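Local coordinates for hypothetical protein (Nitrosomonas europaea, PDB 2IN3), which probably acts as a thiol-disulfide oxidoreductase or disulfide isomerase of the DsbA family, FrnE-like subfamily, at residues I13-C18 with P95-V100; M17-W22 with H69-T74; G23-I28 with T75-T80. All coordinates share one frame; numbering follows the deposited sequence.

From the N terminus, strand 9-14 runs through the turn at 13-18 into helix 19-35, so this single run of chain supplies one side of every contact. Interaction 1 closes the longest loop, 76 residues, by bringing helix 94-106 against the turn. Interaction 2 starts from the same run, sharing M17 and C18; interaction 3 lies wholly within that loop. Interactions 2 and 3 cross, their segments alternating, and lock successive turns of helix 19-35 to the end of helix 58-75 and the loop after it. Their centres are 6 Å apart, and V71 touches G23 between them. Together they tie this run to helices 58-75 and 94-106, consistent with the helical insertion of DsbA-like proteins.

Interaction 1 (I13-C18 with P95-V100); sequences IADPMC and PACRGV
P16 and D15 present two different kinds of surface to helix 94-106: a proline ring that leads with its CG, and a carboxylate reaching a thiol. The backbones are closest at D15 and C97, whose CA atoms are 6.4 Å apart. CG of P16 reaches the A96 methyl, with CG to CB at 3.9 Å. One turn further along the helix V100 approaches the same ring carbon, its CG2 lying 4.3 Å from P16 CG. The third partner, C97, sets its sulfur beside the next ring atom, P16 CD to C97 SG measuring 4.1 Å. This sulfur also meets the acid, with D15 OD2 to C97 SG at 3.2 Å. The CG of D15 stands opposite its backbone N (chi1 -173°), which brings the carboxylate to the helix although the CB itself does not head there. The second carboxylate oxygen is held within its own segment: M17 N donates to D15 OD1 at 2.7 Å, through the lone pair directed away from OD2. That is an Asx turn, superposed on a type I turn from D15 to C18 closed by C18 N to D15 O. The turn leads directly into C18, the first cysteine of a probable thioredoxin-type CxxC. All five touching residues are buried. F115 and I118 of helix 111-123 also pack on P16, C97 touches F166 of helix 156-171, and P45 of strand 40-45 meets both C97 and V100, so helix 94-106 packs between the turn, strand 40-45 and helix 156-171.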
loop_
_atom_site.group_PDB
_atom_site.type_symbol
_atom_site.label_atom_id
_atom_site.label_comp_id
_atom_site.label_asym_id
_atom_site.label_seq_id
_atom_site.Cartn_x
_atom_site.Cartn_y
_atom_site.Cartn_z
ATOM N N ILE A 13 0.318 -2.886 -6.105
ATOM C CA ILE A 13 0.246 -1.464 -6.376
ATOM C C ILE A 13 -0.849 -0.929 -5.480
ATOM O O ILE A 13 -2.050 -1.212 -5.681
ATOM C CB ILE A 13 -0.047 -1.156 -7.876
ATOM C CG1 ILE A 13 1.046 -1.781 -8.773
ATOM C CG2 ILE A 13 -0.116 0.336 -8.097
ATOM C CD1 ILE A 13 0.765 -1.741 -10.273
ATOM N N ALA A 14 -0.424 -0.161 -4.491
ATOM C CA ALA A 14 -1.291 0.181 -3.354
ATOM C C ALA A 14 -0.808 1.417 -2.645
ATOM O O ALA A 14 0.354 1.810 -2.784
ATOM C CB ALA A 14 -1.402 -0.972 -2.393
ATOM N N ASP A 15 -1.715 2.031 -1.906
ATOM C CA ASP A 15 -1.429 3.201 -1.103
ATOM C C ASP A 15 -1.952 2.903 0.302
ATOM O O ASP A 15 -3.091 2.444 0.439
ATOM C CB ASP A 15 -2.206 4.387 -1.687
ATOM C CG ASP A 15 -1.848 5.696 -1.021
ATOM O OD1 ASP A 15 -2.095 5.839 0.199
ATOM O OD2 ASP A 15 -1.295 6.588 -1.720
ATOM N N PRO A 16 -1.135 3.157 1.346
ATOM C CA PRO A 16 -1.529 2.948 2.753
ATOM C C PRO A 16 -2.825 3.691 3.150
ATOM O O PRO A 16 -3.494 3.272 4.096
ATOM C CB PRO A 16 -0.378 3.594 3.542
ATOM C CG PRO A 16 0.749 3.658 2.626
ATOM C CD PRO A 16 0.216 3.740 1.236
HETATM N N MSE A 17 -3.147 4.794 2.468
HETATM C CA MSE A 17 -4.405 5.530 2.747
HETATM C C MSE A 17 -5.537 5.264 1.766
HETATM O O MSE A 17 -6.435 6.084 1.617
HETATM C CB MSE A 17 -4.155 7.045 2.868
HETATM C CG MSE A 17 -3.199 7.360 4.015
HETATM SE SE MSE A 17 -2.434 9.135 3.921
HETATM C CE MSE A 17 -3.904 10.193 4.661
ATOM N N CYS A 18 -5.493 4.091 1.148
ATOM C CA CYS A 18 -6.563 3.551 0.345
ATOM C C CYS A 18 -7.295 2.455 1.157
ATOM O O CYS A 18 -6.666 1.500 1.606
ATOM C CB CYS A 18 -5.962 2.983 -0.937
ATOM S SG CYS A 18 -7.087 1.908 -1.869
ATOM N N PRO A 95 3.678 11.308 1.747
ATOM C CA PRO A 95 4.668 10.911 2.753
ATOM C C PRO A 95 4.611 9.436 3.186
ATOM O O PRO A 95 5.661 8.831 3.355
ATOM C CB PRO A 95 4.364 11.848 3.922
ATOM C CG PRO A 95 3.872 13.106 3.227
ATOM C CD PRO A 95 2.945 12.514 2.186
ATOM N N ALA A 96 3.412 8.869 3.342
ATOM C CA ALA A 96 3.310 7.477 3.738
ATOM C C ALA A 96 3.864 6.591 2.617
ATOM O O ALA A 96 4.572 5.627 2.890
ATOM C CB ALA A 96 1.853 7.099 4.070
ATOM N N CYS A 97 3.523 6.898 1.374
ATOM C CA CYS A 97 4.132 6.174 0.232
ATOM C C CYS A 97 5.667 6.238 0.271
ATOM O O CYS A 97 6.350 5.219 0.105
ATOM C CB CYS A 97 3.617 6.732 -1.088
ATOM S SG CYS A 97 1.928 6.347 -1.392
ATOM N N ARG A 98 6.216 7.445 0.483
ATOM C CA ARG A 98 7.643 7.631 0.630
ATOM C C ARG A 98 8.245 6.857 1.823
ATOM O O ARG A 98 9.409 6.450 1.774
ATOM C CB ARG A 98 8.000 9.136 0.704
ATOM C CG ARG A 98 9.484 9.444 0.832
ATOM C CD ARG A 98 9.817 10.878 0.358
ATOM N NE ARG A 98 8.798 11.892 0.636
ATOM C CZ ARG A 98 8.882 12.833 1.584
ATOM N NH1 ARG A 98 7.884 13.694 1.716
ATOM N NH2 ARG A 98 9.929 12.911 2.408
ATOM N N GLY A 99 7.472 6.658 2.882
ATOM C CA GLY A 99 7.986 5.900 4.039
ATOM C C GLY A 99 8.199 4.455 3.645
ATOM O O GLY A 99 9.212 3.829 4.002
ATOM N N VAL A 100 7.239 3.940 2.892
ATOM C CA VAL A 100 7.290 2.560 2.396
ATOM C C VAL A 100 8.528 2.394 1.454
ATOM O O VAL A 100 9.307 1.458 1.614
ATOM C CB VAL A 100 5.975 2.174 1.694
ATOM C CG1 VAL A 100 6.120 0.810 0.982
ATOM C CG2 VAL A 100 4.781 2.202 2.721
#

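Interaction 2 (M17-W22 with H69-T74). With EDO (1,2-ethanediol), chain D; PO4 (phosphate ion), chain B.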
loop_
_atom_site.group_PDB
_atom_site.type_symbol
_atom_site.label_atom_id
_atom_site.label_comp_id
_atom_site.label_asym_id
_atom_site.label_seq_id
_atom_site.Cartn_x
_atom_site.Cartn_y
_atom_site.Cartn_z
HETATM N N MSE A 17 -3.147 4.794 2.468
HETATM C CA MSE A 17 -4.405 5.530 2.747
HETATM C C MSE A 17 -5.537 5.264 1.766
HETATM O O MSE A 17 -6.435 6.084 1.617
HETATM C CB MSE A 17 -4.155 7.045 2.868
HETATM C CG MSE A 17 -3.199 7.360 4.015
HETATM SE SE MSE A 17 -2.434 9.135 3.921
HETATM C CE MSE A 17 -3.904 10.193 4.661
ATOM N N CYS A 18 -5.493 4.091 1.148
ATOM C CA CYS A 18 -6.563 3.551 0.345
ATOM C C CYS A 18 -7.295 2.455 1.157
ATOM O O CYS A 18 -6.666 1.500 1.606
ATOM C CB CYS A 18 -5.962 2.983 -0.937
ATOM S SG CYS A 18 -7.087 1.908 -1.869
ATOM N N SER A 19 -8.602 2.630 1.385
ATOM C CA SER A 19 -9.333 1.787 2.333
ATOM C C SER A 19 -9.498 0.370 1.815
ATOM O O SER A 19 -9.389 -0.564 2.576
ATOM C CB SER A 19 -10.675 2.400 2.748
ATOM O OG SER A 19 -11.535 2.613 1.637
ATOM N N TRP A 20 -9.765 0.205 0.523
ATOM C CA TRP A 20 -9.841 -1.150 -0.045
ATOM C C TRP A 20 -8.505 -1.881 -0.028
ATOM O O TRP A 20 -8.472 -3.131 -0.045
ATOM C CB TRP A 20 -10.468 -1.164 -1.435
ATOM C CG TRP A 20 -11.982 -1.110 -1.365
ATOM C CD1 TRP A 20 -12.787 -0.049 -1.641
ATOM C CD2 TRP A 20 -12.843 -2.176 -0.964
ATOM N NE1 TRP A 20 -14.111 -0.388 -1.459
ATOM C CE2 TRP A 20 -14.171 -1.699 -1.058
ATOM C CE3 TRP A 20 -12.623 -3.499 -0.545
ATOM C CZ2 TRP A 20 -15.278 -2.482 -0.706
ATOM C CZ3 TRP A 20 -13.736 -4.279 -0.201
ATOM C CH2 TRP A 20 -15.033 -3.769 -0.294
ATOM N N CYS A 21 -7.404 -1.120 -0.010
ATOM C CA CYS A 21 -6.071 -1.709 0.203
ATOM C C CYS A 21 -5.991 -2.296 1.612
ATOM O O CYS A 21 -5.459 -3.419 1.806
ATOM C CB CYS A 21 -4.941 -0.661 -0.028
ATOM S SG CYS A 21 -4.808 -0.211 -1.823
ATOM N N TRP A 22 -6.495 -1.562 2.610
ATOM C CA TRP A 22 -6.604 -2.145 3.964
ATOM C C TRP A 22 -7.563 -3.355 3.977
ATOM O O TRP A 22 -7.285 -4.358 4.630
ATOM C CB TRP A 22 -7.056 -1.079 4.932
ATOM C CG TRP A 22 -7.238 -1.431 6.391
ATOM C CD1 TRP A 22 -8.293 -1.072 7.197
ATOM C CD2 TRP A 22 -6.272 -2.056 7.257
ATOM N NE1 TRP A 22 -8.062 -1.477 8.502
ATOM C CE2 TRP A 22 -6.834 -2.083 8.563
ATOM C CE3 TRP A 22 -5.007 -2.620 7.048
ATOM C CZ2 TRP A 22 -6.161 -2.642 9.662
ATOM C CZ3 TRP A 22 -4.335 -3.168 8.152
ATOM C CH2 TRP A 22 -4.921 -3.182 9.425
ATOM N N HIS A 69 -16.911 1.969 5.682
ATOM C CA HIS A 69 -18.000 1.073 6.058
ATOM C C HIS A 69 -18.093 -0.164 5.132
ATOM O O HIS A 69 -18.184 -1.287 5.627
ATOM C CB HIS A 69 -19.302 1.849 6.095
ATOM C CG HIS A 69 -19.400 2.806 7.243
ATOM N ND1 HIS A 69 -19.563 2.385 8.541
ATOM C CD2 HIS A 69 -19.379 4.158 7.289
ATOM C CE1 HIS A 69 -19.671 3.438 9.340
ATOM N NE2 HIS A 69 -19.552 4.525 8.605
ATOM N N SER A 70 -18.058 0.029 3.801
ATOM C CA SER A 70 -18.078 -1.095 2.859
ATOM C C SER A 70 -16.968 -2.076 3.105
ATOM O O SER A 70 -17.218 -3.286 3.095
ATOM C CB SER A 70 -18.009 -0.662 1.385
ATOM O OG SER A 70 -19.045 0.227 1.079
ATOM N N VAL A 71 -15.752 -1.554 3.291
ATOM C CA VAL A 71 -14.567 -2.387 3.552
ATOM C C VAL A 71 -14.769 -3.169 4.858
ATOM O O VAL A 71 -14.548 -4.388 4.924
ATOM C CB VAL A 71 -13.281 -1.537 3.636
ATOM C CG1 VAL A 71 -12.093 -2.418 4.118
ATOM C CG2 VAL A 71 -12.947 -0.952 2.290
ATOM N N HIS A 72 -15.198 -2.454 5.889
ATOM C CA HIS A 72 -15.385 -3.086 7.191
ATOM C C HIS A 72 -16.384 -4.241 7.132
ATOM O O HIS A 72 -16.096 -5.343 7.588
ATOM C CB HIS A 72 -15.849 -2.075 8.233
ATOM C CG HIS A 72 -16.044 -2.682 9.577
ATOM N ND1 HIS A 72 -15.015 -3.302 10.253
ATOM C CD2 HIS A 72 -17.142 -2.799 10.357
ATOM C CE1 HIS A 72 -15.473 -3.777 11.399
ATOM N NE2 HIS A 72 -16.757 -3.478 11.490
ATOM N N ILE A 73 -17.559 -4.010 6.548
ATOM C CA ILE A 73 -18.564 -5.071 6.579
ATOM C C ILE A 73 -18.260 -6.210 5.608
ATOM O O ILE A 73 -18.648 -7.346 5.857
ATOM C CB ILE A 73 -19.989 -4.550 6.429
ATOM C CG1 ILE A 73 -20.253 -3.996 5.038
ATOM C CG2 ILE A 73 -20.326 -3.532 7.556
ATOM C CD1 ILE A 73 -21.751 -3.686 4.848
ATOM N N THR A 74 -17.509 -5.923 4.544
ATOM C CA THR A 74 -17.142 -6.924 3.539
ATOM C C THR A 74 -15.975 -7.813 3.992
ATOM O O THR A 74 -15.971 -9.036 3.747
ATOM C CB THR A 74 -16.744 -6.232 2.205
ATOM O OG1 THR A 74 -17.871 -5.495 1.707
ATOM C CG2 THR A 74 -16.266 -7.263 1.125
HETATM C C1 EDO D . -21.794 -2.183 2.255
HETATM O O1 EDO D . -21.345 -0.848 2.519
HETATM C C2 EDO D . -21.459 -2.552 0.829
HETATM O O2 EDO D . -21.758 -1.386 0.064
HETATM P P PO4 B . -10.786 5.386 -0.518
HETATM O O1 PO4 B . -11.964 6.315 -0.420
HETATM O O2 PO4 B . -9.616 6.001 -1.257
HETATM O O3 PO4 B . -10.385 4.962 0.861
HETATM O O4 PO4 B . -11.232 4.208 -1.380
#
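W20 and V71 mark the nearest approach of two helices, their CA atoms 6.1 Å apart: the opening turn of helix 19-35 and the last turns of helix 58-75. The first of these carries a CSWC sequence, consistent with the CxxC of a thioredoxin-type active site at a helix start, here modelled as free thiols. C18 is the N-cap, and its SG accepts a weak, long bond from C21 N (3.6 Å). W20, one of the two residues between the cysteines, touches S70, V71 and T74. Its indole lies across V71, whose CG2 stands 3.6 Å from the centroid of the five-membered ring and 15° off its normal, a CH-pi contact over one face. V71 has CG1 opposite its backbone N (chi1 172°), which leaves CG2 as the branch presented to the indole. The six-membered end of the indole runs on to T74, which meets it at the edge: CG2 lies in the ring plane, and T74 OG1 is 3.9 Å from W20 CH2. T74 OG1 is itself fixed, donating to S70 O at 2.7 Å, while T74 N reaches that same oxygen from the other face of its carbonyl plane. Y195 also meets the W20 ring. S19 turns its N and OG to a phosphate ion, probably from the crystallisation liquor and also bound by H67 ND1, while its O packs on V71. With chi1 at 59°, S19 OG stands close to its own amide, and both grip one phosphate oxygen: S19 N to O3 is 3.0 Å and S19 OG to O3 2.7 Å.

Interaction 3 (G23-I28 with T75-T80)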
loop_
_atom_site.group_PDB
_atom_site.type_symbol
_atom_site.label_atom_id
_atom_site.label_comp_id
_atom_site.label_asym_id
_atom_site.label_seq_id
_atom_site.Cartn_x
_atom_site.Cartn_y
_atom_site.Cartn_z
ATOM N N GLY A 23 -8.677 -3.282 3.244
ATOM C CA GLY A 23 -9.562 -4.459 3.129
ATOM C C GLY A 23 -8.816 -5.677 2.581
ATOM O O GLY A 23 -9.100 -6.826 2.943
ATOM N N PHE A 24 -7.864 -5.408 1.704
ATOM C CA PHE A 24 -7.159 -6.442 0.942
ATOM C C PHE A 24 -5.906 -6.909 1.684
ATOM O O PHE A 24 -5.274 -7.888 1.261
ATOM C CB PHE A 24 -6.743 -5.811 -0.397
ATOM C CG PHE A 24 -6.274 -6.782 -1.451
ATOM C CD1 PHE A 24 -7.161 -7.651 -2.054
ATOM C CD2 PHE A 24 -4.923 -6.788 -1.852
ATOM C CE1 PHE A 24 -6.737 -8.524 -3.070
ATOM C CE2 PHE A 24 -4.483 -7.635 -2.877
ATOM C CZ PHE A 24 -5.401 -8.499 -3.491
ATOM N N ALA A 25 -5.534 -6.230 2.775
ATOM C CA ALA A 25 -4.286 -6.625 3.488
ATOM C C ALA A 25 -4.221 -8.140 3.851
ATOM O O ALA A 25 -3.170 -8.773 3.641
ATOM C CB ALA A 25 -3.989 -5.718 4.689
ATOM N N PRO A 26 -5.324 -8.732 4.380
ATOM C CA PRO A 26 -5.265 -10.179 4.635
ATOM C C PRO A 26 -5.070 -11.038 3.378
ATOM O O PRO A 26 -4.505 -12.132 3.462
ATOM C CB PRO A 26 -6.632 -10.477 5.265
ATOM C CG PRO A 26 -7.034 -9.185 5.907
ATOM C CD PRO A 26 -6.602 -8.164 4.875
ATOM N N VAL A 27 -5.557 -10.562 2.226
ATOM C CA VAL A 27 -5.501 -11.338 0.984
ATOM C C VAL A 27 -4.062 -11.322 0.458
ATOM O O VAL A 27 -3.477 -12.361 0.124
ATOM C CB VAL A 27 -6.447 -10.733 -0.080
ATOM C CG1 VAL A 27 -6.332 -11.505 -1.426
ATOM C CG2 VAL A 27 -7.886 -10.714 0.447
ATOM N N ILE A 28 -3.466 -10.146 0.392
ATOM C CA ILE A 28 -2.069 -10.084 -0.063
ATOM C C ILE A 28 -1.097 -10.769 0.920
ATOM O O ILE A 28 -0.103 -11.380 0.494
ATOM C CB ILE A 28 -1.640 -8.617 -0.490
ATOM C CG1 ILE A 28 -0.292 -8.648 -1.265
ATOM C CG2 ILE A 28 -1.527 -7.721 0.746
ATOM C CD1 ILE A 28 -0.378 -9.427 -2.622
ATOM N N THR A 75 -15.013 -7.204 4.662
ATOM C CA THR A 75 -13.746 -7.864 4.977
ATOM C C THR A 75 -13.500 -8.060 6.467
ATOM O O THR A 75 -12.602 -8.831 6.861
ATOM C CB THR A 75 -12.503 -7.083 4.413
ATOM O OG1 THR A 75 -12.272 -5.887 5.182
ATOM C CG2 THR A 75 -12.697 -6.745 2.923
ATOM N N GLY A 76 -14.235 -7.328 7.299
ATOM C CA GLY A 76 -13.959 -7.377 8.721
ATOM C C GLY A 76 -12.768 -6.561 9.199
ATOM O O GLY A 76 -12.504 -6.555 10.404
ATOM N N GLN A 77 -12.050 -5.869 8.298
ATOM C CA GLN A 77 -10.887 -5.064 8.699
ATOM C C GLN A 77 -11.372 -3.883 9.541
ATOM O O GLN A 77 -12.421 -3.331 9.249
ATOM C CB GLN A 77 -10.073 -4.583 7.503
ATOM C CG GLN A 77 -9.246 -5.685 6.839
ATOM C CD GLN A 77 -8.055 -6.090 7.704
ATOM O OE1 GLN A 77 -8.191 -6.889 8.614
ATOM N NE2 GLN A 77 -6.888 -5.567 7.393
ATOM N N PRO A 78 -10.657 -3.570 10.642
ATOM C CA PRO A 78 -11.179 -2.581 11.603
ATOM C C PRO A 78 -10.993 -1.117 11.135
ATOM O O PRO A 78 -10.031 -0.794 10.432
ATOM C CB PRO A 78 -10.345 -2.863 12.863
ATOM C CG PRO A 78 -9.008 -3.364 12.295
ATOM C CD PRO A 78 -9.379 -4.173 11.091
ATOM N N PHE A 79 -11.920 -0.252 11.552
ATOM C CA PHE A 79 -11.805 1.204 11.383
ATOM C C PHE A 79 -12.363 1.836 12.649
ATOM O O PHE A 79 -13.298 1.311 13.225
ATOM C CB PHE A 79 -12.664 1.716 10.205
ATOM C CG PHE A 79 -12.238 1.208 8.840
ATOM C CD1 PHE A 79 -11.491 2.023 7.984
ATOM C CD2 PHE A 79 -12.651 -0.042 8.391
ATOM C CE1 PHE A 79 -11.136 1.601 6.711
ATOM C CE2 PHE A 79 -12.277 -0.506 7.125
ATOM C CZ PHE A 79 -11.516 0.299 6.288
ATOM N N THR A 80 -11.784 2.956 13.071
ATOM C CA THR A 80 -12.343 3.767 14.154
ATOM C C THR A 80 -13.129 4.896 13.531
ATOM O O THR A 80 -12.568 5.786 12.901
ATOM C CB THR A 80 -11.254 4.319 15.069
ATOM O OG1 THR A 80 -10.417 3.239 15.468
ATOM C CG2 THR A 80 -11.869 4.965 16.312
#
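The flat amide of Q77 lies against the ring of P26: CG and CD of P26 both stand about 3.6 Å from the amide plane, on one and the same face. Within that overlap P26 CG is 3.7 Å from Q77 CD, and P26 CD is 3.6 Å from Q77 NE2. The A25 methyl comes to the nitrogen end, with CB to NE2 at 4.0 Å. The Q77 chain is bent at chi2 (-72°), folding the amide back over the helix while its CG stays near the backbone, 3.9 Å from G23 CA. The F24 ring, turned away from the loop, has V27 CB over one face, toward the rim. F79, beside this patch, stacks on W68 and meets W22 edge-to-face.

At the other end T75, the last residue of helix 58-75, sits on G23, with T75 CG2 to G23 O at 3.6 Å. Glycine permits this approach, since a CB at G23 would come within a tight 3.3 Å of T75 CG2. OG1 of T75 takes the position between its backbone N and carbonyl carbon, from which it accepts from Q77 N at 3.1 Å and 163°, an ST turn. A valine here would probably leave both Q77 N and V71 O without their hydroxyl partner, setting the start of the loop free to shift off G23. G76, between T75 and Q77, has a positive phi at which a side chain would jam against the preceding carbonyl.

No hydrogen bond joins the two segments; the side-chain donors, T75 OG1 and Q77 NE2, reach V71 O and W22 O outside them. P26 has no N-H to offer the turn before it, and helix 19-35 is kinked there. W22 O is the carbonyl four residues before P26, so the loop's amide stands in for the helix bond that proline cannot make.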